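Local coordinates for tetratricopeptide repeat protein (Parabacteroides merdae ATCC 43184, PDB 4R7S) that is of unknown function but, as a tetratricopeptide repeat protein, probably offers a helical scaffold for binding partner proteins or peptides, at residues 27-31 and 43-47; 129-133 and 147-151. One frame throughout, in Å; residues are numbered along the deposited sequence.

Interaction 1. Residues 27-31 and 43-47; sequences LKAAM and LLTNL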
ATOM      1  N   LEU A  27      14.557 -23.191  -1.582  1.00 37.51           N
ATOM      2  CA  LEU A  27      15.356 -22.105  -2.168  1.00 37.39           C
ATOM      3  C   LEU A  27      16.718 -21.977  -1.478  1.00 41.81           C
ATOM      4  O   LEU A  27      17.750 -21.946  -2.159  1.00 40.82           O
ATOM      5  CB  LEU A  27      14.603 -20.766  -2.149  1.00 36.61           C
ATOM      6  CG  LEU A  27      13.499 -20.645  -3.227  1.00 40.55           C
ATOM      7  CD1 LEU A  27      12.758 -19.360  -3.112  1.00 40.21           C
ATOM      8  CD2 LEU A  27      14.052 -20.748  -4.611  1.00 39.32           C
ATOM      9  N   LYS A  28      16.715 -21.980  -0.129  1.00 39.48           N
ATOM     10  CA  LYS A  28      17.920 -21.921   0.693  1.00 39.15           C
ATOM     11  C   LYS A  28      18.806 -23.110   0.415  1.00 45.73           C
ATOM     12  O   LYS A  28      20.026 -22.939   0.273  1.00 47.51           O
ATOM     13  CB  LYS A  28      17.560 -21.864   2.170  1.00 40.05           C
ATOM     14  CG  LYS A  28      17.280 -20.451   2.648  1.00 51.32           C
ATOM     15  CD  LYS A  28      16.926 -20.429   4.136  1.00 55.96           C
ATOM     16  CE  LYS A  28      16.386 -19.092   4.558  1.00 51.46           C
ATOM     17  NZ  LYS A  28      15.718 -19.171   5.872  1.00 60.68           N
ATOM     18  N   ALA A  29      18.194 -24.307   0.271  1.00 41.57           N
ATOM     19  CA  ALA A  29      18.925 -25.538  -0.012  1.00 41.23           C
ATOM     20  C   ALA A  29      19.550 -25.490  -1.411  1.00 45.79           C
ATOM     21  O   ALA A  29      20.722 -25.864  -1.586  1.00 47.30           O
ATOM     22  CB  ALA A  29      18.003 -26.735   0.128  1.00 41.84           C
ATOM     23  N   ALA A  30      18.784 -25.014  -2.405  1.00 41.09           N
ATOM     24  CA  ALA A  30      19.292 -24.890  -3.762  1.00 41.20           C
ATOM     25  C   ALA A  30      20.548 -24.022  -3.764  1.00 45.91           C
ATOM     26  O   ALA A  30      21.581 -24.458  -4.277  1.00 46.47           O
ATOM     27  CB  ALA A  30      18.230 -24.307  -4.681  1.00 41.35           C
HETATM   28  N   MSE A  31      20.504 -22.877  -3.057  1.00 40.90           N
HETATM   29  CA  MSE A  31      21.640 -21.953  -2.973  1.00 40.01           C
HETATM   30  C   MSE A  31      22.850 -22.477  -2.182  1.00 45.16           C
HETATM   31  O   MSE A  31      23.970 -22.019  -2.422  1.00 45.23           O
HETATM   32  CB  MSE A  31      21.184 -20.618  -2.442  1.00 41.23           C
HETATM   33  CG  MSE A  31      20.478 -19.850  -3.525  1.00 47.27           C
HETATM   34 SE   MSE A  31      19.910 -18.149  -2.958  0.75 54.03          SE
HETATM   35  CE  MSE A  31      21.710 -17.478  -2.193  1.00 51.82           C
ATOM     36  N   LEU A  43      16.714 -16.478  -7.488  1.00 39.42           N
ATOM     37  CA  LEU A  43      16.258 -17.304  -6.384  1.00 39.28           C
ATOM     38  C   LEU A  43      16.084 -16.438  -5.153  1.00 43.77           C
ATOM     39  O   LEU A  43      15.081 -16.587  -4.446  1.00 44.55           O
ATOM     40  CB  LEU A  43      17.233 -18.466  -6.110  1.00 39.61           C
ATOM     41  CG  LEU A  43      17.394 -19.500  -7.221  1.00 44.57           C
ATOM     42  CD1 LEU A  43      18.123 -20.745  -6.695  1.00 44.10           C
ATOM     43  CD2 LEU A  43      16.035 -19.871  -7.824  1.00 48.30           C
ATOM     44  N   LEU A  44      17.029 -15.486  -4.935  1.00 38.04           N
ATOM     45  CA  LEU A  44      16.986 -14.550  -3.811  1.00 35.86           C
ATOM     46  C   LEU A  44      15.768 -13.630  -3.919  1.00 39.00           C
ATOM     47  O   LEU A  44      15.184 -13.305  -2.891  1.00 39.11           O
ATOM     48  CB  LEU A  44      18.281 -13.740  -3.685  1.00 34.96           C
ATOM     49  CG  LEU A  44      19.454 -14.542  -3.116  1.00 39.11           C
ATOM     50  CD1 LEU A  44      20.792 -14.064  -3.652  1.00 39.19           C
ATOM     51  CD2 LEU A  44      19.424 -14.607  -1.606  1.00 39.24           C
ATOM     52  N   THR A  45      15.326 -13.295  -5.144  1.00 35.34           N
ATOM     53  CA  THR A  45      14.151 -12.438  -5.355  1.00 35.01           C
ATOM     54  C   THR A  45      12.905 -13.180  -4.868  1.00 40.75           C
ATOM     55  O   THR A  45      12.179 -12.621  -4.040  1.00 39.05           O
ATOM     56  CB  THR A  45      14.033 -11.945  -6.813  1.00 36.81           C
ATOM     57  OG1 THR A  45      15.292 -11.436  -7.252  1.00 38.66           O
ATOM     58  CG2 THR A  45      13.030 -10.842  -6.962  1.00 32.89           C
ATOM     59  N   ASN A  46      12.695 -14.445  -5.346  1.00 40.42           N
ATOM     60  CA  ASN A  46      11.595 -15.345  -4.958  1.00 41.09           C
ATOM     61  C   ASN A  46      11.578 -15.550  -3.448  1.00 45.22           C
ATOM     62  O   ASN A  46      10.529 -15.395  -2.828  1.00 47.11           O
ATOM     63  CB  ASN A  46      11.722 -16.718  -5.647  1.00 46.42           C
ATOM     64  CG  ASN A  46      11.644 -16.740  -7.158  1.00 67.63           C
ATOM     65  OD1 ASN A  46      10.918 -15.953  -7.794  1.00 48.40           O
ATOM     66  ND2 ASN A  46      12.348 -17.718  -7.752  1.00 62.45           N
ATOM     67  N   LEU A  47      12.749 -15.843  -2.858  1.00 40.44           N
ATOM     68  CA  LEU A  47      12.936 -16.040  -1.414  1.00 39.81           C
ATOM     69  C   LEU A  47      12.460 -14.791  -0.661  1.00 44.71           C
ATOM     70  O   LEU A  47      11.654 -14.916   0.257  1.00 45.50           O
ATOM     71  CB  LEU A  47      14.404 -16.384  -1.081  1.00 38.98           C
ATOM     72  CG  LEU A  47      14.764 -16.606   0.393  1.00 43.29           C
ATOM     73  CD1 LEU A  47      14.138 -17.879   0.955  1.00 42.18           C
ATOM     74  CD2 LEU A  47      16.274 -16.688   0.577  1.00 46.08           C
TER
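L27 meets N46, whose amide is the one flat side-chain group at this interface, through its aliphatic part: CD1 of L27 lies 3.8 Å from CB of N46, with the amide set beyond it. No aromatic face or edge takes part, and the joint rests on aliphatic side chains and the selenoether of M31. The same L27 methyl reaches the helix backbone, with CD1 3.5 Å from N of L47 and 3.9 Å from O of L43, so it nestles against the turn that the bond from L47 N to L43 O closes. Its other branch turns to the neighbouring leucine, CD2 of L27 and CD2 of L43 being 3.9 Å apart as the two chains cross obliquely. The second L43 methyl, CD1, meets A30 and M31 one turn along helix 20-33, 4.1 Å from CB of A30 and 4.0 Å from CG of M31. M31, a selenomethionine, runs past L43 in the opposite direction and then bends at its last torsion (chi3 52°), which swings CE onto the branch of L44. SE of M31 comes within 3.6 Å of CG of L44, the two side chains crossing at about a right angle. The segment axes run nearly antiparallel, at 158°, consistent with the paired helices of a tetratricopeptide repeat. This pairing is flanked by two further helices: helix 2-16 adds S11 against L27, L7 against A30, and Y4 and I8 against L43, while helix 57-68 receives L44 on S66 and A67 and L47 on S63.

Interaction 2. Residues 129-133 and 147-151; sequences EQDFD and LGHAI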
ATOM      1  N   GLU A 129       2.141  15.555  -7.754  1.00 46.72           N
ATOM      2  CA  GLU A 129       1.358  16.054  -8.879  1.00 46.50           C
ATOM      3  C   GLU A 129       2.000  15.631 -10.211  1.00 50.52           C
ATOM      4  O   GLU A 129       1.313  15.094 -11.083  1.00 50.91           O
ATOM      5  CB  GLU A 129       1.284  17.588  -8.778  1.00 47.84           C
ATOM      6  CG  GLU A 129       0.045  18.201  -9.399  1.00 61.64           C
ATOM      7  CD  GLU A 129       0.078  19.712  -9.516  1.00 82.21           C
ATOM      8  OE1 GLU A 129       0.150  20.397  -8.470  1.00 62.79           O
ATOM      9  OE2 GLU A 129       0.029  20.211 -10.663  1.00 85.09           O
ATOM     10  N   GLN A 130       3.333  15.832 -10.338  1.00 45.53           N
ATOM     11  CA  GLN A 130       4.094  15.524 -11.548  1.00 44.58           C
ATOM     12  C   GLN A 130       4.128  14.003 -11.847  1.00 45.43           C
ATOM     13  O   GLN A 130       4.051  13.615 -13.015  1.00 43.52           O
ATOM     14  CB  GLN A 130       5.502  16.132 -11.463  1.00 46.35           C
ATOM     15  CG  GLN A 130       5.451  17.661 -11.537  1.00 64.20           C
ATOM     16  CD  GLN A 130       6.780  18.376 -11.402  1.00 89.45           C
ATOM     17  OE1 GLN A 130       7.823  17.919 -11.890  1.00 88.46           O
ATOM     18  NE2 GLN A 130       6.746  19.573 -10.818  1.00 78.48           N
ATOM     19  N   ASP A 131       4.145  13.164 -10.796  1.00 41.81           N
ATOM     20  CA  ASP A 131       4.128  11.705 -10.925  1.00 41.07           C
ATOM     21  C   ASP A 131       2.756  11.190 -11.360  1.00 42.20           C
ATOM     22  O   ASP A 131       2.698  10.240 -12.144  1.00 41.18           O
ATOM     23  CB  ASP A 131       4.571  11.022  -9.616  1.00 42.94           C
ATOM     24  CG  ASP A 131       6.083  10.988  -9.390  1.00 48.49           C
ATOM     25  OD1 ASP A 131       6.837  11.401 -10.306  1.00 49.58           O
ATOM     26  OD2 ASP A 131       6.506  10.562  -8.301  1.00 49.55           O
ATOM     27  N   PHE A 132       1.658  11.811 -10.883  1.00 37.15           N
ATOM     28  CA  PHE A 132       0.315  11.387 -11.313  1.00 35.61           C
ATOM     29  C   PHE A 132       0.060  11.884 -12.746  1.00 40.56           C
ATOM     30  O   PHE A 132      -0.500  11.139 -13.558  1.00 40.99           O
ATOM     31  CB  PHE A 132      -0.779  11.820 -10.327  1.00 35.71           C
ATOM     32  CG  PHE A 132      -0.551  11.304  -8.922  1.00 36.12           C
ATOM     33  CD1 PHE A 132      -0.359   9.944  -8.681  1.00 38.08           C
ATOM     34  CD2 PHE A 132      -0.526  12.177  -7.839  1.00 37.96           C
ATOM     35  CE1 PHE A 132      -0.108   9.473  -7.389  1.00 38.89           C
ATOM     36  CE2 PHE A 132      -0.304  11.701  -6.537  1.00 40.64           C
ATOM     37  CZ  PHE A 132      -0.095  10.355  -6.322  1.00 38.77           C
ATOM     38  N   ASP A 133       0.597  13.066 -13.093  1.00 37.08           N
ATOM     39  CA  ASP A 133       0.483  13.576 -14.468  1.00 37.46           C
ATOM     40  C   ASP A 133       1.240  12.676 -15.447  1.00 44.50           C
ATOM     41  O   ASP A 133       0.726  12.407 -16.528  1.00 45.57           O
ATOM     42  CB  ASP A 133       0.984  15.017 -14.576  1.00 38.60           C
ATOM     43  CG  ASP A 133       0.057  16.063 -13.978  1.00 49.39           C
ATOM     44  OD1 ASP A 133      -1.181  15.821 -13.943  1.00 45.80           O
ATOM     45  OD2 ASP A 133       0.560  17.150 -13.587  1.00 61.48           O
ATOM     46  N   LEU A 147      -7.151   9.468  -8.797  1.00 36.55           N
ATOM     47  CA  LEU A 147      -7.327   9.304  -7.354  1.00 37.42           C
ATOM     48  C   LEU A 147      -6.136   9.871  -6.598  1.00 42.46           C
ATOM     49  O   LEU A 147      -6.310  10.518  -5.579  1.00 43.12           O
ATOM     50  CB  LEU A 147      -7.495   7.826  -7.036  1.00 38.33           C
ATOM     51  CG  LEU A 147      -8.027   7.471  -5.665  1.00 43.60           C
ATOM     52  CD1 LEU A 147      -9.475   7.909  -5.504  1.00 43.62           C
ATOM     53  CD2 LEU A 147      -7.948   5.982  -5.468  1.00 46.26           C
ATOM     54  N   GLY A 148      -4.939   9.666  -7.135  1.00 40.07           N
ATOM     55  CA  GLY A 148      -3.722  10.243  -6.584  1.00 39.73           C
ATOM     56  C   GLY A 148      -3.868  11.750  -6.484  1.00 41.51           C
ATOM     57  O   GLY A 148      -3.601  12.325  -5.428  1.00 39.64           O
ATOM     58  N   HIS A 149      -4.365  12.383  -7.566  1.00 38.13           N
ATOM     59  CA  HIS A 149      -4.634  13.821  -7.626  1.00 38.99           C
ATOM     60  C   HIS A 149      -5.680  14.227  -6.575  1.00 42.28           C
ATOM     61  O   HIS A 149      -5.484  15.225  -5.885  1.00 41.62           O
ATOM     62  CB  HIS A 149      -5.101  14.243  -9.036  1.00 39.95           C
ATOM     63  CG  HIS A 149      -3.978  14.431 -10.010  1.00 43.51           C
ATOM     64  ND1 HIS A 149      -2.940  15.314  -9.757  1.00 45.56           N
ATOM     65  CD2 HIS A 149      -3.791  13.878 -11.228  1.00 45.33           C
ATOM     66  CE1 HIS A 149      -2.160  15.265 -10.819  1.00 45.41           C
ATOM     67  NE2 HIS A 149      -2.637  14.421 -11.734  1.00 45.79           N
ATOM     68  N   ALA A 150      -6.749  13.418  -6.419  1.00 38.02           N
ATOM     69  CA  ALA A 150      -7.807  13.648  -5.449  1.00 36.89           C
ATOM     70  C   ALA A 150      -7.256  13.658  -4.005  1.00 39.43           C
ATOM     71  O   ALA A 150      -7.568  14.577  -3.223  1.00 39.57           O
ATOM     72  CB  ALA A 150      -8.893  12.587  -5.601  1.00 37.00           C
ATOM     73  N   ILE A 151      -6.419  12.668  -3.670  1.00 34.48           N
ATOM     74  CA  ILE A 151      -5.822  12.534  -2.325  1.00 34.41           C
ATOM     75  C   ILE A 151      -4.866  13.698  -2.086  1.00 37.25           C
ATOM     76  O   ILE A 151      -4.933  14.324  -1.040  1.00 37.00           O
ATOM     77  CB  ILE A 151      -5.149  11.137  -2.134  1.00 37.10           C
ATOM     78  CG1 ILE A 151      -6.213  10.021  -2.208  1.00 36.90           C
ATOM     79  CG2 ILE A 151      -4.348  11.051  -0.810  1.00 35.87           C
ATOM     80  CD1 ILE A 151      -5.680   8.731  -2.764  1.00 46.97           C
TER
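F132 and H149 set their rings edge to face, the edge of the phenyl ring directed at the face of the imidazole, with planes at 68° and centroids 5.7 Å apart. The phenylalanine's CB shares that approach, resting over the imidazole face 3.7 Å from the H149 ring centroid, offset toward the rim. With CG lying anti to its carbonyl carbon, chi1 of -57° sends the F132 ring toward helix 143-156, where one face lies on the backbone at G148. There CA of G148 sits over the middle of that face, 3.6 Å from the F132 ring centroid, in a CH-pi contact that the lack of a side chain on G148 makes possible. The carbonyl of the same glycine lies over the same face, its O beyond the rim, 3.5 Å from CE2 of F132. An alanine in place of F132 is likely to open a gap over G148 and leave the H149 ring with less to hold its tilt. H149 reaches across to the other helix, and at its edge NE2 donates a weak, strongly bent hydrogen bond to OD1 of D133 (3.0 Å, 123° at the hydrogen). The aliphatic part of E129 meets the imidazole in its plane, CG of E129 standing 3.9 Å from CE1 of H149; its carboxylate is engaged by R156 in a salt bridge. Y113 and I120 of helix 109-121 also touch F132. A phenyl ring packed on a glycine between successive antiparallel helices is consistent with the close helix packing of tetratricopeptide repeat folds.

Overall arrangement
Interactions 1 and 2 follow one another in series along an all-helical chain, the first joining helix 20-33 to helix 40-52 and the second helix 125-138 to helix 143-156. Their centres are 37 Å apart and their nearest atoms about 22 Å, so neither touches the other, and they fall on opposite sides of the chain's centre. They share no helix. Each links consecutive helices running nearly antiparallel. The same antiparallel pairing thus recurs, with different side chains, at separate points of the array, consistent with a tetratricopeptide repeat protein in which successive local contacts build an elongated scaffold.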